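Local structure of putative exported protein (Bacteroides fragilis NCTC 9343, 3IEE) at residues Met173-Arg176 / Lys177-Thr181; Asn86-Thr89 / Arg90-Lys94; Asp257-Met260 / Leu261-Ala264; Ala23-Val26 / Ile27-Tyr30. The protein is of unknown function but is probably an exported lipoprotein, built mainly of alpha helices. One frame throughout, in Å; residues are numbered along the deposited sequence. Where two conformers were deposited one is given.

Interaction 1. Residues Met173-Arg176 / Lys177-Thr181. With EDO (1,2-ethanediol), chain B; EDO (1,2-ethanediol), chain H.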
loop_
_atom_site.group_PDB
_atom_site.type_symbol
_atom_site.label_atom_id
_atom_site.label_comp_id
_atom_site.label_asym_id
_atom_site.label_seq_id
_atom_site.Cartn_x
_atom_site.Cartn_y
_atom_site.Cartn_z
HETATM N N MSE A 173 -9.488 9.097 14.237
HETATM C CA MSE A 173 -9.889 8.742 12.894
HETATM C C MSE A 173 -9.087 9.467 11.811
HETATM O O MSE A 173 -8.658 8.830 10.808
HETATM C CB MSE A 173 -11.408 8.895 12.742
HETATM C CG MSE A 173 -12.173 7.843 13.584
HETATM SE SE MSE A 173 -14.103 8.020 13.363
HETATM C CE MSE A 173 -14.217 7.434 11.515
ATOM N N SER A 174 -8.789 10.761 12.046
ATOM C CA SER A 174 -7.967 11.528 11.136
ATOM C C SER A 174 -6.564 10.936 11.025
ATOM O O SER A 174 -6.033 10.865 9.923
ATOM C CB SER A 174 -7.817 13.002 11.555
ATOM O OG SER A 174 -7.078 13.118 12.750
ATOM N N VAL A 175 -5.951 10.555 12.137
ATOM C CA VAL A 175 -4.631 9.939 12.081
ATOM C C VAL A 175 -4.660 8.631 11.286
ATOM O O VAL A 175 -3.777 8.365 10.442
ATOM C CB VAL A 175 -4.060 9.654 13.512
ATOM C CG1 VAL A 175 -2.727 8.855 13.422
ATOM C CG2 VAL A 175 -3.888 10.974 14.330
ATOM N N ARG A 176 -5.667 7.788 11.551
ATOM C CA ARG A 176 -5.751 6.516 10.851
ATOM C C ARG A 176 -5.981 6.730 9.361
ATOM O O ARG A 176 -5.358 6.102 8.562
ATOM C CB ARG A 176 -6.837 5.626 11.467
ATOM C CG ARG A 176 -6.600 5.304 12.937
ATOM C CD ARG A 176 -7.803 4.605 13.595
ATOM N NE ARG A 176 -8.068 3.249 13.025
ATOM C CZ ARG A 176 -7.555 2.094 13.471
ATOM N NH1 ARG A 176 -6.709 2.064 14.465
ATOM N NH2 ARG A 176 -7.896 0.934 12.910
ATOM N N LYS A 177 -6.800 7.706 9.010
ATOM C CA LYS A 177 -7.131 7.976 7.611
ATOM C C LYS A 177 -5.903 8.499 6.880
ATOM O O LYS A 177 -5.509 8.004 5.812
ATOM C CB LYS A 177 -8.275 8.971 7.493
ATOM C CG LYS A 177 -8.677 9.238 6.060
ATOM C CD LYS A 177 -9.249 8.020 5.402
ATOM C CE LYS A 177 -9.902 8.352 4.045
ATOM N NZ LYS A 177 -11.265 8.924 4.277
HETATM N N MSE A 178 -5.260 9.517 7.448
HETATM C CA MSE A 178 -4.087 10.093 6.795
HETATM C C MSE A 178 -2.894 9.152 6.728
HETATM O O MSE A 178 -2.119 9.156 5.764
HETATM C CB MSE A 178 -3.723 11.367 7.499
HETATM C CG MSE A 178 -4.774 12.424 7.192
HETATM SE SE MSE A 178 -4.234 14.243 7.785
HETATM C CE MSE A 178 -4.860 14.105 9.495
ATOM N N SER A 179 -2.741 8.320 7.736
ATOM C CA SER A 179 -1.657 7.324 7.696
ATOM C C SER A 179 -1.876 6.353 6.513
ATOM O O SER A 179 -0.931 5.973 5.802
ATOM C CB SER A 179 -1.603 6.585 9.021
ATOM O OG SER A 179 -1.200 7.459 10.066
ATOM N N SER A 180 -3.122 5.949 6.291
ATOM C CA SER A 180 -3.447 5.094 5.116
ATOM C C SER A 180 -3.154 5.810 3.788
ATOM O O SER A 180 -2.608 5.230 2.855
ATOM C CB SER A 180 -4.912 4.642 5.135
ATOM O OG SER A 180 -5.138 3.785 6.257
ATOM N N THR A 181 -3.493 7.089 3.708
ATOM C CA THR A 181 -3.278 7.842 2.503
ATOM C C THR A 181 -1.784 7.979 2.243
ATOM O O THR A 181 -1.340 7.846 1.074
ATOM C CB THR A 181 -3.972 9.245 2.524
ATOM O OG1 THR A 181 -5.344 9.133 2.963
ATOM C CG2 THR A 181 -3.981 9.870 1.126
HETATM C C1 EDO B . -7.492 2.013 9.247
HETATM O O1 EDO B . -6.628 1.938 10.371
HETATM C C2 EDO B . -8.651 1.021 9.367
HETATM O O2 EDO B . -9.477 1.166 10.535
HETATM C C1 EDO H . -2.450 1.210 2.814
HETATM O O1 EDO H . -2.861 2.294 1.949
HETATM C C2 EDO H . -2.742 1.486 4.293
HETATM O O2 EDO H . -4.165 1.399 4.579
#
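The carbonyl oxygen of Val175 is gripped twice by one residue, Ser179, a turn further along helix 169-189. The backbone bond from Ser179 N to Val175 O measures 2.9 Å, and in the modelled conformer Ser179 OG lies 2.8 Å from the same Val175 O, the two donors coming from opposite faces of the carbonyl plane. In that conformer OG sits beside its own backbone N, opposite the carbonyl carbon (chi1 -67°), which folds it back along the helix, with Val175 CG1 flanking it. Ser179 has a second conformer, so the hydroxyl half of the grip is less certain than the backbone half.

One position earlier the i to i+4 pair is selenomethionine on serine. Met178 N bonds to Ser174 O at 2.9 Å and nearly straight, 170° at the hydrogen, while the bend of the Met178 chain at chi3 (-87°) brings its terminal CE to 3.8 Å from Ser174 CB. Ser174 OG itself is bonded to Gln171 O and to Tyr230 OH. The Met178 side chain is buried against Leu207 and Leu234 of the two helices that follow.

Arg176 leaves on another side of the helix. Its NH2 gives a hydrogen bond of 2.9 Å to O2 of a 1,2-ethanediol; O2 lies in the guanidinium plane, at its edge, while O1 lies over a face. NE forms a salt bridge with Glu159. A second diol spans Ser180, its O2 3.1 Å from Ser180 OG and its O1 donating to Ser180 O. Arg176 and Ser180 thus offer donors and acceptors to two diols, probably from the crystallisation liquor.

Interaction 2. Residues Asn86-Thr89 / Arg90-Lys94. With EDO (1,2-ethanediol), chain G.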
loop_
_atom_site.group_PDB
_atom_site.type_symbol
_atom_site.label_atom_id
_atom_site.label_comp_id
_atom_site.label_asym_id
_atom_site.label_seq_id
_atom_site.Cartn_x
_atom_site.Cartn_y
_atom_site.Cartn_z
ATOM N N ASN A 86 -20.967 -6.858 3.048
ATOM C CA ASN A 86 -22.097 -7.271 2.218
ATOM C C ASN A 86 -21.625 -8.207 1.100
ATOM O O ASN A 86 -20.436 -8.304 0.847
ATOM C CB ASN A 86 -22.899 -6.062 1.723
ATOM C CG ASN A 86 -22.089 -5.130 0.873
ATOM O OD1 ASN A 86 -21.309 -5.565 0.016
ATOM N ND2 ASN A 86 -22.247 -3.839 1.111
ATOM N N GLU A 87 -22.550 -8.907 0.461
ATOM C CA GLU A 87 -22.172 -10.014 -0.408
ATOM C C GLU A 87 -21.323 -9.492 -1.565
ATOM O O GLU A 87 -20.369 -10.147 -1.963
ATOM C CB GLU A 87 -23.403 -10.777 -0.919
ATOM C CG GLU A 87 -24.090 -11.587 0.191
ATOM C CD GLU A 87 -23.192 -12.633 0.803
ATOM O OE1 GLU A 87 -22.928 -13.666 0.136
ATOM O OE2 GLU A 87 -22.747 -12.425 1.952
ATOM N N GLU A 88 -21.667 -8.316 -2.063
ATOM C CA GLU A 88 -20.931 -7.744 -3.184
ATOM C C GLU A 88 -19.467 -7.458 -2.816
ATOM O O GLU A 88 -18.532 -7.681 -3.596
ATOM C CB GLU A 88 -21.588 -6.446 -3.613
ATOM C CG GLU A 88 -20.854 -5.771 -4.753
ATOM C CD GLU A 88 -21.658 -4.634 -5.310
ATOM O OE1 GLU A 88 -22.720 -4.929 -5.911
ATOM O OE2 GLU A 88 -21.240 -3.468 -5.127
ATOM N N THR A 89 -19.303 -6.902 -1.631
ATOM C CA THR A 89 -17.990 -6.615 -1.089
ATOM C C THR A 89 -17.181 -7.887 -0.906
ATOM O O THR A 89 -15.976 -7.961 -1.258
ATOM C CB THR A 89 -18.092 -5.806 0.234
ATOM O OG1 THR A 89 -18.739 -4.533 -0.011
ATOM C CG2 THR A 89 -16.711 -5.531 0.840
ATOM N N ARG A 90 -17.820 -8.905 -0.331
ATOM C CA ARG A 90 -17.162 -10.174 -0.123
ATOM C C ARG A 90 -16.666 -10.729 -1.478
ATOM O O ARG A 90 -15.521 -11.179 -1.582
ATOM C CB ARG A 90 -18.076 -11.177 0.590
ATOM C CG ARG A 90 -18.514 -10.731 1.998
ATOM C CD ARG A 90 -19.522 -11.715 2.623
ATOM N NE ARG A 90 -18.917 -12.912 3.188
ATOM C CZ ARG A 90 -19.550 -14.052 3.488
ATOM N NH1 ARG A 90 -20.844 -14.217 3.232
ATOM N NH2 ARG A 90 -18.881 -15.044 4.045
ATOM N N ARG A 91 -17.539 -10.668 -2.481
ATOM C CA ARG A 91 -17.212 -11.112 -3.840
ATOM C C ARG A 91 -16.013 -10.344 -4.420
ATOM O O ARG A 91 -15.062 -10.942 -4.917
ATOM C CB ARG A 91 -18.439 -10.878 -4.729
ATOM C CG ARG A 91 -18.383 -11.367 -6.155
ATOM C CD ARG A 91 -19.755 -11.047 -6.819
ATOM N NE ARG A 91 -20.883 -11.492 -5.962
ATOM C CZ ARG A 91 -21.925 -10.747 -5.556
ATOM N NH1 ARG A 91 -22.070 -9.473 -5.931
ATOM N NH2 ARG A 91 -22.846 -11.286 -4.761
ATOM N N ASN A 92 -16.107 -9.024 -4.380
ATOM C CA ASN A 92 -15.027 -8.188 -4.876
ATOM C C ASN A 92 -13.707 -8.340 -4.161
ATOM O O ASN A 92 -12.664 -8.302 -4.798
ATOM C CB ASN A 92 -15.461 -6.774 -4.917
ATOM C CG ASN A 92 -16.616 -6.587 -5.842
ATOM O OD1 ASN A 92 -16.862 -7.446 -6.720
ATOM N ND2 ASN A 92 -17.358 -5.506 -5.655
ATOM N N LEU A 93 -13.726 -8.501 -2.833
ATOM C CA LEU A 93 -12.479 -8.813 -2.082
ATOM C C LEU A 93 -11.847 -10.133 -2.512
ATOM O O LEU A 93 -10.661 -10.183 -2.835
ATOM C CB LEU A 93 -12.771 -8.815 -0.561
ATOM C CG LEU A 93 -13.070 -7.447 0.034
ATOM C CD1 LEU A 93 -13.623 -7.696 1.466
ATOM C CD2 LEU A 93 -11.820 -6.558 0.039
ATOM N N LYS A 94 -12.645 -11.218 -2.567
ATOM C CA LYS A 94 -12.193 -12.495 -3.041
ATOM C C LYS A 94 -11.593 -12.414 -4.466
ATOM O O LYS A 94 -10.541 -12.981 -4.718
ATOM C CB LYS A 94 -13.318 -13.554 -2.990
ATOM C CG LYS A 94 -13.680 -13.919 -1.561
ATOM C CD LYS A 94 -14.720 -15.069 -1.488
ATOM C CE LYS A 94 -16.094 -14.589 -1.933
ATOM N NZ LYS A 94 -17.136 -15.715 -1.973
HETATM C C1 EDO G . -18.762 -14.435 0.208
HETATM O O1 EDO G . -18.160 -15.704 0.405
HETATM C C2 EDO G . -20.149 -14.505 -0.388
HETATM O O2 EDO G . -20.370 -13.338 -1.210
#
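The N-terminal end of helix 87-119 is closed by an N-cap: Asn86 OD1 accepts the N-H of Thr89 at 2.9 Å from Thr89 N, almost in line with the amide C=O. The same Asn86 OD1 accepts from Thr89 OG1 at 2.8 Å, the hydroxyl standing above the amide plane. A chi1 of 61° swings CG of Asn86 over the helix start and chi2 (42°) aims OD1. Asn86 O takes the N-H of Arg90, N to O 2.9 Å, as the first backbone bond of the helix.

On the solvent side Glu87 and Arg90 run side by side. Glu87 OE2 offers its syn lone pair to Arg90 NH1 in a 2.9 Å salt bridge, and lies within the guanidinium plane although the carboxylate itself is turned 68° from it. A negative charge in the first turn would also probably be stabilised by the helix N terminus. Arg90 NE also donates to Pro81 O, fixing the guanidinium from the loop before the helix.

A 1,2-ethanediol lies across one guanidinium face, its C1 3.4 Å from Arg90 CZ, and Lys94 NZ donates to its O1 at 2.6 Å. The Arg91 guanidinium folds back over Glu87 O, NH1 coming within 3.4 Å of Glu88 CA. On the buried side Thr89 CG2 packs alongside Leu93 CD1 at 3.8 Å, both facing Ile150 of helix 123-162.

Interaction 3. Residues Asp257-Met260 / Leu261-Ala264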
loop_
_atom_site.group_PDB
_atom_site.type_symbol
_atom_site.label_atom_id
_atom_site.label_comp_id
_atom_site.label_asym_id
_atom_site.label_seq_id
_atom_site.Cartn_x
_atom_site.Cartn_y
_atom_site.Cartn_z
ATOM N N ASP A 257 14.972 9.007 -2.538
ATOM C CA ASP A 257 13.696 9.735 -2.424
ATOM C C ASP A 257 12.649 8.872 -1.722
ATOM O O ASP A 257 11.962 9.358 -0.819
ATOM C CB ASP A 257 13.232 10.213 -3.797
ATOM C CG ASP A 257 14.051 11.409 -4.311
ATOM O OD1 ASP A 257 14.625 12.160 -3.503
ATOM O OD2 ASP A 257 14.107 11.610 -5.528
ATOM N N TYR A 258 12.546 7.594 -2.101
ATOM C CA TYR A 258 11.596 6.709 -1.461
ATOM C C TYR A 258 11.828 6.592 0.022
ATOM O O TYR A 258 10.914 6.693 0.825
ATOM C CB TYR A 258 11.606 5.318 -2.094
ATOM C CG TYR A 258 10.615 4.363 -1.426
ATOM C CD1 TYR A 258 9.251 4.349 -1.778
ATOM C CD2 TYR A 258 11.038 3.458 -0.470
ATOM C CE1 TYR A 258 8.376 3.456 -1.198
ATOM C CE2 TYR A 258 10.140 2.559 0.134
ATOM C CZ TYR A 258 8.804 2.573 -0.249
ATOM O OH TYR A 258 7.926 1.701 0.396
ATOM N N ASP A 259 13.099 6.398 0.374
ATOM C CA ASP A 259 13.488 6.236 1.751
ATOM C C ASP A 259 13.291 7.572 2.515
ATOM O O ASP A 259 12.951 7.569 3.687
ATOM C CB ASP A 259 14.934 5.785 1.799
ATOM C CG ASP A 259 15.123 4.361 1.252
ATOM O OD1 ASP A 259 14.118 3.588 1.072
ATOM O OD2 ASP A 259 16.300 4.045 0.994
HETATM N N MSE A 260 13.490 8.711 1.850
HETATM C CA MSE A 260 13.215 9.991 2.501
HETATM C C MSE A 260 11.729 10.059 2.871
HETATM O O MSE A 260 11.355 10.429 4.000
HETATM C CB MSE A 260 13.544 11.173 1.597
HETATM C CG MSE A 260 13.368 12.495 2.260
HETATM SE SE MSE A 260 13.802 13.916 0.965
HETATM C CE MSE A 260 12.410 13.568 -0.378
ATOM N N LEU A 261 10.886 9.709 1.901
ATOM C CA LEU A 261 9.436 9.783 2.116
ATOM C C LEU A 261 8.977 8.771 3.188
ATOM O O LEU A 261 8.137 9.118 4.035
ATOM C CB LEU A 261 8.685 9.555 0.813
ATOM C CG LEU A 261 8.841 10.661 -0.243
ATOM C CD1 LEU A 261 8.154 10.289 -1.559
ATOM C CD2 LEU A 261 8.318 12.015 0.245
ATOM N N THR A 262 9.498 7.534 3.122
ATOM C CA THR A 262 9.023 6.479 4.033
ATOM C C THR A 262 9.484 6.900 5.401
ATOM O O THR A 262 8.764 6.799 6.375
ATOM C CB THR A 262 9.571 5.088 3.689
ATOM O OG1 THR A 262 10.988 5.109 3.782
ATOM C CG2 THR A 262 9.149 4.620 2.312
ATOM N N SER A 263 10.690 7.459 5.486
ATOM C CA SER A 263 11.170 7.967 6.770
ATOM C C SER A 263 10.329 9.115 7.338
ATOM O O SER A 263 10.119 9.185 8.560
ATOM C CB SER A 263 12.647 8.360 6.671
ATOM O OG SER A 263 13.405 7.192 6.333
ATOM N N ALA A 264 9.831 9.978 6.459
ATOM C CA ALA A 264 8.963 11.094 6.857
ATOM C C ALA A 264 7.645 10.519 7.422
ATOM O O ALA A 264 7.149 10.936 8.485
ATOM C CB ALA A 264 8.727 12.031 5.687
#
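Hydrogen bonds from two hydroxyls and one backbone N-H converge on a single carbonyl, Asp259 O, within the next turn of helix 255-268. Ser263 OG is the shortest at 2.7 Å and Ser263 N follows at 2.9 Å to the same Asp259 O. Thr262 OG1 completes the set at 3.1 Å from Asp259 O, approaching from well above the carbonyl plane with a C=O...O angle of only 102°. Thr262 N also bonds to Tyr258 O, at 2.8 Å.

The aromatic contact is a CH-pi interaction. Thr262 CG2 sits over the face of the Tyr258 ring, 3.4 Å from its centroid and displaced toward the CE2 side, with CE2 itself at 3.2 Å. Thr262 chi1 (61°) holds OG1 between the backbone N and the carbonyl carbon, within range of Asp259 O, and leaves CG2 anti to the carbonyl carbon, beside the backbone N, where it meets the ring.

The carboxylates have partners elsewhere: Asp259 OD1 makes a salt bridge with Lys44, and Asp257 OD1 with Lys250. Leu261 packs on Leu186 of helix 169-189 and on Gln243 and Val244 of helix 224-247, while Tyr258 touches Tyr189, seating this C-terminal helix against both.

Interaction 4. Residues Ala23-Val26 / Ile27-Tyr30. With EDO (1,2-ethanediol), chain H.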
loop_
_atom_site.group_PDB
_atom_site.type_symbol
_atom_site.label_atom_id
_atom_site.label_comp_id
_atom_site.label_asym_id
_atom_site.label_seq_id
_atom_site.Cartn_x
_atom_site.Cartn_y
_atom_site.Cartn_z
ATOM N N ALA A 23 -18.143 -4.446 13.911
ATOM C CA ALA A 23 -17.137 -3.430 13.659
ATOM C C ALA A 23 -15.732 -3.960 13.902
ATOM O O ALA A 23 -14.823 -3.708 13.147
ATOM C CB ALA A 23 -17.397 -2.205 14.554
ATOM N N ALA A 24 -15.555 -4.699 14.990
ATOM C CA ALA A 24 -14.283 -5.376 15.271
ATOM C C ALA A 24 -13.866 -6.335 14.184
ATOM O O ALA A 24 -12.678 -6.401 13.847
ATOM C CB ALA A 24 -14.367 -6.135 16.604
ATOM N N GLU A 25 -14.816 -7.089 13.629
ATOM C CA GLU A 25 -14.495 -8.037 12.569
ATOM C C GLU A 25 -14.008 -7.321 11.320
ATOM O O GLU A 25 -13.091 -7.768 10.649
ATOM C CB GLU A 25 -15.689 -8.905 12.230
ATOM C CG GLU A 25 -15.987 -9.997 13.219
ATOM C CD GLU A 25 -14.786 -10.881 13.495
ATOM O OE1 GLU A 25 -14.108 -11.313 12.541
ATOM O OE2 GLU A 25 -14.497 -11.092 14.688
ATOM N N VAL A 26 -14.627 -6.177 11.020
ATOM C CA VAL A 26 -14.246 -5.358 9.863
ATOM C C VAL A 26 -12.811 -4.884 10.022
ATOM O O VAL A 26 -11.985 -5.044 9.125
ATOM C CB VAL A 26 -15.155 -4.195 9.668
ATOM C CG1 VAL A 26 -14.524 -3.160 8.658
ATOM C CG2 VAL A 26 -16.561 -4.696 9.180
ATOM N N ILE A 27 -12.505 -4.368 11.201
ATOM C CA ILE A 27 -11.132 -3.874 11.468
ATOM C C ILE A 27 -10.096 -5.004 11.500
ATOM O O ILE A 27 -8.989 -4.844 10.959
ATOM C CB ILE A 27 -11.084 -2.964 12.722
ATOM C CG1 ILE A 27 -12.002 -1.737 12.555
ATOM C CG2 ILE A 27 -9.650 -2.484 12.989
ATOM C CD1 ILE A 27 -11.612 -0.863 11.451
ATOM N N LYS A 28 -10.478 -6.147 12.072
ATOM C CA LYS A 28 -9.668 -7.367 12.051
ATOM C C LYS A 28 -9.261 -7.710 10.621
ATOM O O LYS A 28 -8.082 -7.884 10.320
ATOM C CB LYS A 28 -10.430 -8.526 12.657
ATOM C CG LYS A 28 -10.421 -8.564 14.186
ATOM C CD LYS A 28 -11.463 -9.564 14.689
ATOM C CE LYS A 28 -11.204 -10.087 16.107
ATOM N NZ LYS A 28 -12.238 -11.075 16.465
ATOM N N TYR A 29 -10.249 -7.750 9.729
ATOM C CA TYR A 29 -9.974 -8.096 8.313
ATOM C C TYR A 29 -9.057 -7.091 7.638
ATOM O O TYR A 29 -8.166 -7.478 6.854
ATOM C CB TYR A 29 -11.261 -8.291 7.538
ATOM C CG TYR A 29 -11.067 -8.779 6.123
ATOM C CD1 TYR A 29 -10.841 -7.872 5.082
ATOM C CD2 TYR A 29 -11.084 -10.135 5.811
ATOM C CE1 TYR A 29 -10.681 -8.320 3.759
ATOM C CE2 TYR A 29 -10.923 -10.595 4.501
ATOM C CZ TYR A 29 -10.692 -9.665 3.472
ATOM O OH TYR A 29 -10.518 -10.072 2.172
ATOM N N TYR A 30 -9.254 -5.811 7.926
ATOM C CA TYR A 30 -8.367 -4.757 7.462
ATOM C C TYR A 30 -6.944 -5.011 7.973
ATOM O O TYR A 30 -5.987 -4.956 7.210
ATOM C CB TYR A 30 -8.802 -3.353 7.935
ATOM C CG TYR A 30 -7.756 -2.298 7.580
ATOM C CD1 TYR A 30 -7.707 -1.725 6.321
ATOM C CD2 TYR A 30 -6.780 -1.925 8.498
ATOM C CE1 TYR A 30 -6.727 -0.788 5.989
ATOM C CE2 TYR A 30 -5.811 -0.999 8.167
ATOM C CZ TYR A 30 -5.778 -0.432 6.939
ATOM O OH TYR A 30 -4.775 0.505 6.674
HETATM C C1 EDO H . -2.450 1.210 2.814
HETATM O O1 EDO H . -2.861 2.294 1.949
HETATM C C2 EDO H . -2.742 1.486 4.293
HETATM O O2 EDO H . -4.165 1.399 4.579
#
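An out-of-plane salt bridge joins Glu25 to Lys28, three residues on. In the modelled conformer of Lys28, which has a second, Glu25 OE2 meets Lys28 NZ at 2.9 Å, on the syn side of the carboxylate but 27° out of its plane. Glu25 bends at chi2 (-54°) toward the extended Lys28 chain, whose CD in this conformer also passes 3.4 Å from Glu25 OE2.

All this lies on helix 17-40 of the alpha-helical bundle, whose backbone bonds include Lys28 N to Ala24 O at 2.8 Å. Ile27 CG1 rests 3.5 Å from Ala23 O, and both residues pack on helix 123-162, through Ala158 and Val161. Tyr29 is buried: its OH donates to Val78 O, its ring meets Phe85 edge-to-face, and Leu93 and Tyr97 of helix 87-119 lie against it.

Tyr30 has CG opposite the backbone N (chi1 173°), which sends the ring away from residues 23-26 and onto Thr155 of helix 123-162. Its OH is modelled 2.4 Å from O2 of a bound 1,2-ethanediol, in the ring plane at the edge; this is shorter than a normal hydrogen bond, and the exact length is doubtful.

In the fold
From the N terminus the order is interaction 4 on helix 17-40, interaction 2 at the start of helix 87-119, interaction 1 on helix 169-189 and interaction 3 on helix 255-268. Each lies within or at the start of a single helix, so none closes a loop, and the four follow in series without nesting or crossing. Interactions 4 and 2 touch where Leu93 CB meets Tyr29 OH, joining the first helix to helix 87-119. Interactions 4 and 1 also touch, through Tyr30 with Ser180 and Ile27 with Arg176, and share one bound diol. Interaction 3 stands about 18 Å from interaction 1 between centres, and its helix packs on helix 169-189.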